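Local coordinates for protein dipeptidase AC. Metallo peptidase. MEROPS family M19 (Rhodobacter sphaeroides, PDB 3LY0) that is probably a zinc-dependent dipeptidase that hydrolyses dipeptides, and here holds a phosphinate mimic of L-Ala-D-Ala in its two-zinc active site, at residues A[27-32]-A[105-110]. Numbering follows the deposited sequence.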
# COMPACT_ATOMS: atom_id res chain seq x y z
N ARG A 27 -16.47 2.10 16.17
CA ARG A 27 -16.35 1.90 14.73
C ARG A 27 -17.50 2.45 13.89
O ARG A 27 -17.26 2.95 12.79
CB ARG A 27 -16.09 0.43 14.40
CG ARG A 27 -17.27 -0.48 14.58
CD ARG A 27 -16.84 -1.90 14.22
NE ARG A 27 -17.87 -2.89 14.49
CZ ARG A 27 -17.71 -4.18 14.22
NH1 ARG A 27 -16.57 -4.59 13.66
NH2 ARG A 27 -18.67 -5.05 14.49
N GLU A 28 -18.73 2.37 14.38
CA GLU A 28 -19.86 2.91 13.62
C GLU A 28 -19.65 4.39 13.27
O GLU A 28 -19.83 4.81 12.12
CB GLU A 28 -21.16 2.74 14.40
CG GLU A 28 -22.38 3.16 13.62
CD GLU A 28 -23.68 2.93 14.37
OE1 GLU A 28 -23.62 2.53 15.56
OE2 GLU A 28 -24.76 3.14 13.78
N THR A 29 -19.24 5.17 14.26
CA THR A 29 -18.99 6.59 14.05
C THR A 29 -17.75 6.80 13.18
O THR A 29 -17.79 7.57 12.22
CB THR A 29 -18.84 7.33 15.38
OG1 THR A 29 -20.07 7.24 16.10
CG2 THR A 29 -18.50 8.80 15.14
N ILE A 30 -16.66 6.12 13.51
CA ILE A 30 -15.41 6.32 12.78
C ILE A 30 -15.60 6.10 11.28
O ILE A 30 -15.16 6.90 10.47
CB ILE A 30 -14.28 5.40 13.31
CG1 ILE A 30 -13.92 5.80 14.75
CG2 ILE A 30 -13.05 5.48 12.41
CD1 ILE A 30 -13.00 4.80 15.43
N TRP A 31 -16.28 5.02 10.92
CA TRP A 31 -16.47 4.66 9.52
C TRP A 31 -17.59 5.45 8.85
O TRP A 31 -17.39 6.02 7.78
CB TRP A 31 -16.76 3.15 9.44
CG TRP A 31 -17.21 2.56 8.11
CD1 TRP A 31 -18.23 1.67 7.94
CD2 TRP A 31 -16.65 2.79 6.81
NE1 TRP A 31 -18.34 1.33 6.61
CE2 TRP A 31 -17.38 2.00 5.90
CE3 TRP A 31 -15.60 3.58 6.33
CZ2 TRP A 31 -17.10 1.99 4.54
CZ3 TRP A 31 -15.33 3.56 4.97
CH2 TRP A 31 -16.08 2.77 4.09
N LEU A 32 -18.77 5.48 9.46
CA LEU A 32 -19.92 6.07 8.79
C LEU A 32 -20.00 7.59 8.89
O LEU A 32 -20.61 8.23 8.04
CB LEU A 32 -21.21 5.43 9.30
CG LEU A 32 -21.29 3.92 9.07
CD1 LEU A 32 -22.59 3.39 9.64
CD2 LEU A 32 -21.17 3.59 7.59
N TRP A 105 -17.41 -6.09 8.26
CA TRP A 105 -18.36 -5.24 8.97
C TRP A 105 -18.60 -3.91 8.23
O TRP A 105 -19.74 -3.46 8.14
CB TRP A 105 -17.94 -4.99 10.42
CG TRP A 105 -18.78 -3.93 11.01
CD1 TRP A 105 -20.02 -4.07 11.57
CD2 TRP A 105 -18.49 -2.52 11.04
NE1 TRP A 105 -20.50 -2.85 11.96
CE2 TRP A 105 -19.58 -1.88 11.65
CE3 TRP A 105 -17.40 -1.75 10.63
CZ2 TRP A 105 -19.63 -0.50 11.86
CZ3 TRP A 105 -17.44 -0.37 10.83
CH2 TRP A 105 -18.55 0.23 11.44
N MET A 106 -17.54 -3.29 7.72
CA MET A 106 -17.68 -2.01 7.00
C MET A 106 -18.69 -2.13 5.86
O MET A 106 -19.49 -1.23 5.61
CB MET A 106 -16.33 -1.55 6.44
CG MET A 106 -15.35 -0.99 7.46
SD MET A 106 -13.62 -0.82 6.83
CE MET A 106 -13.85 0.29 5.41
N GLU A 107 -18.63 -3.25 5.16
CA GLU A 107 -19.54 -3.51 4.05
C GLU A 107 -20.98 -3.73 4.55
O GLU A 107 -21.93 -3.23 3.95
CB GLU A 107 -19.03 -4.71 3.27
CG GLU A 107 -19.84 -5.12 2.06
CD GLU A 107 -19.17 -6.27 1.33
OE1 GLU A 107 -18.69 -7.20 2.02
OE2 GLU A 107 -19.11 -6.24 0.09
N ARG A 108 -21.14 -4.48 5.63
CA ARG A 108 -22.48 -4.66 6.19
C ARG A 108 -23.07 -3.32 6.61
O ARG A 108 -24.21 -3.00 6.28
CB ARG A 108 -22.45 -5.62 7.38
CG ARG A 108 -22.04 -7.03 6.98
CD ARG A 108 -22.38 -8.08 8.03
NE ARG A 108 -21.77 -7.81 9.33
CZ ARG A 108 -20.52 -8.12 9.66
NH1 ARG A 108 -19.74 -8.72 8.76
NH2 ARG A 108 -20.06 -7.83 10.86
N ALA A 109 -22.27 -2.53 7.32
CA ALA A 109 -22.73 -1.28 7.92
C ALA A 109 -23.04 -0.19 6.90
O ALA A 109 -23.87 0.70 7.16
CB ALA A 109 -21.70 -0.77 8.93
N ALA A 110 -22.37 -0.23 5.76
CA ALA A 110 -22.51 0.82 4.76
C ALA A 110 -23.69 0.60 3.83
O ALA A 110 -23.97 1.43 2.96
CB ALA A 110 -21.22 0.99 3.97
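Cation-pi stacking joins Arg-27 to Trp-105: the guanidinium lies flat on the indole, planes 2° apart, with Arg-27 CZ 3.5 Å from the five-membered-ring centroid. The chain, extended from CG to NE, runs across the same face, placing Arg-27 CD 3.5 Å from the six-membered-ring centroid as a CH-pi contact. Arg-27 NH1 also hydrogen-bonds His-102 ND1, one turn earlier, which should help fix the stacked group's rotation.

The hydrogen bond across the segments runs from Trp-31 NE1 to Met-106 O (3.0 Å); the N-H...O angle of 148° shows a somewhat bent bond, and the donor approaches tilted out of the carbonyl plane.

Bent at its last torsion, Met-106 places CE 3.5 Å from the Trp-31 six-membered-ring centroid as a CH-pi contact, and Met-106 SD, 4.7 Å from that centroid above the same face, adds a Met-aromatic contact. Apolar packing continues from Trp-31 CD1 to Trp-105 CZ3 (3.6 Å) and from Leu-32 CD1 to Ala-109 CB.

The Met-106 side chain lies about 14 Å from a bound zinc ion. The short-segment axes, 10.8 Å apart, cross at -77°, two tryptophans between them, joining helix 27-32 to the C-terminal end of helix 89-109 in the TIM-barrel-type M19 fold.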